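Local coordinates for vacuolar protein sorting-associated protein 54 (Mus musculus, PDB 3N1E), which probably serves, as a subunit of the GARP tethering complex, in retrograde transport from endosomes to the trans-Golgi network, and is represented here by the protein's C-terminal domain, at residues 92-96 against 137-141. Numbering follows the deposited sequence.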
# COMPACT_ATOMS: atom_id res chain seq x y z
N LEU A 92 7.56 -3.43 7.60
CA LEU A 92 8.88 -2.80 7.46
C LEU A 92 9.39 -2.37 8.84
O LEU A 92 10.55 -2.61 9.17
CB LEU A 92 8.83 -1.61 6.48
CG LEU A 92 10.16 -0.84 6.33
CD1 LEU A 92 11.35 -1.72 5.91
CD2 LEU A 92 9.95 0.21 5.24
N LYS A 93 8.52 -1.73 9.63
CA LYS A 93 8.89 -1.32 11.00
C LYS A 93 9.39 -2.53 11.81
O LYS A 93 10.41 -2.42 12.49
CB LYS A 93 7.70 -0.64 11.70
CG LYS A 93 8.07 0.08 13.02
CD LYS A 93 7.03 1.16 13.32
CE LYS A 93 5.94 0.65 14.22
NZ LYS A 93 6.23 0.91 15.66
N LYS A 94 8.70 -3.68 11.71
CA LYS A 94 9.09 -4.89 12.45
C LYS A 94 10.51 -5.32 12.06
O LYS A 94 11.34 -5.66 12.92
CB LYS A 94 8.08 -6.01 12.17
CG LYS A 94 8.28 -7.29 12.94
CD LYS A 94 6.95 -8.04 13.07
CE LYS A 94 6.04 -7.29 14.02
NZ LYS A 94 4.60 -7.75 14.01
N GLN A 95 10.79 -5.30 10.77
CA GLN A 95 12.09 -5.76 10.29
C GLN A 95 13.20 -4.79 10.66
O GLN A 95 14.30 -5.20 11.02
CB GLN A 95 12.06 -6.06 8.78
CG GLN A 95 13.40 -6.59 8.23
CD GLN A 95 13.75 -8.03 8.70
OE1 GLN A 95 13.11 -8.59 9.61
NE2 GLN A 95 14.77 -8.63 8.06
N LEU A 96 12.91 -3.49 10.60
CA LEU A 96 13.94 -2.52 10.94
C LEU A 96 14.30 -2.69 12.41
O LEU A 96 15.48 -2.59 12.78
CB LEU A 96 13.49 -1.08 10.67
CG LEU A 96 13.30 -0.77 9.18
CD1 LEU A 96 12.68 0.59 9.05
CD2 LEU A 96 14.60 -0.84 8.39
N ALA A 137 7.39 8.42 7.87
CA ALA A 137 8.21 8.64 9.09
C ALA A 137 7.82 7.73 10.26
O ALA A 137 8.64 7.47 11.15
CB ALA A 137 8.14 10.11 9.52
N GLU A 138 6.58 7.23 10.25
CA GLU A 138 6.08 6.25 11.22
C GLU A 138 6.97 5.00 11.37
O GLU A 138 7.02 4.38 12.43
CB GLU A 138 4.64 5.87 10.86
CG GLU A 138 4.06 4.65 11.58
CD GLU A 138 2.55 4.54 11.45
OE1 GLU A 138 1.99 4.99 10.42
OE2 GLU A 138 1.93 4.00 12.39
N ILE A 139 7.67 4.61 10.31
CA ILE A 139 8.49 3.38 10.37
C ILE A 139 9.66 3.45 11.35
O ILE A 139 10.24 2.41 11.67
CB ILE A 139 9.04 2.97 8.98
CG1 ILE A 139 10.13 3.94 8.49
CG2 ILE A 139 7.86 2.77 7.98
CD1 ILE A 139 10.70 3.56 7.10
N TRP A 140 10.00 4.65 11.80
CA TRP A 140 11.10 4.86 12.76
C TRP A 140 10.62 5.03 14.21
O TRP A 140 11.45 5.21 15.11
CB TRP A 140 11.98 6.05 12.35
CG TRP A 140 12.55 5.90 10.97
CD1 TRP A 140 12.19 6.61 9.85
CD2 TRP A 140 13.54 4.96 10.54
NE1 TRP A 140 12.90 6.17 8.76
CE2 TRP A 140 13.73 5.15 9.15
CE3 TRP A 140 14.28 3.96 11.20
CZ2 TRP A 140 14.64 4.41 8.41
CZ3 TRP A 140 15.20 3.22 10.46
CH2 TRP A 140 15.36 3.44 9.07
N GLU A 141 9.31 4.96 14.43
CA GLU A 141 8.72 5.09 15.78
C GLU A 141 9.13 3.93 16.67
O GLU A 141 8.55 2.85 16.58
CB GLU A 141 7.20 5.14 15.74
CG GLU A 141 6.61 5.99 14.66
CD GLU A 141 6.35 7.40 15.08
OE1 GLU A 141 7.29 8.08 15.56
OE2 GLU A 141 5.20 7.83 14.90
O HOH W 1 11.59 0.41 13.53
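Lys93 lies along the backbone of residues 138-141. Its CB sits 4.0 Å from Ile139 O. With CG anti to the backbone N (chi1 -169°), the chain leaves its helix toward the C-terminal segment, and CG comes to 3.5 Å from that same oxygen. CD carries on past Ile139 O at 3.8 Å. Bends at chi3 and chi4 then turn the chain, CE passes Glu141 O, and NZ donates to Glu141 O at 3.2 Å, in the carbonyl plane with a C=O...N angle of 155°. Glu141 is the last residue of the chain, so the lysine holds its very end. A glycerol, probably from the crystallisation liquor, shares a second hydrogen bond with NZ. Glu138 sends its carboxylate elsewhere, to a salt bridge with Lys89 one turn earlier on the helix.

Ile139 O is also reached by a water that donates to it and to Lys93 O, tying the two backbones together beside the lysine chain. Beneath this polar layer the contact is apolar. Ile139 CD1 meets Leu92 CD2 at 3.9 Å and also touches Leu96 CD1. The latter methyl makes a CH-pi contact over one face of the Trp140 indole, 4.1 Å from the centroid of the six-membered ring and 20° off its normal. Although the CB of Trp140 points away from the helix, the six-membered ring swings back to set CZ3 and CH2 under Leu96 CD1, which is offset toward the rim.

The contact thus lays the 3-10 turn at the C-terminal end of the chain against helix 74-98 of this all-helical domain. Helix 107-124 adds Val116 against Leu92 and Val112 against both Leu96 and Trp140.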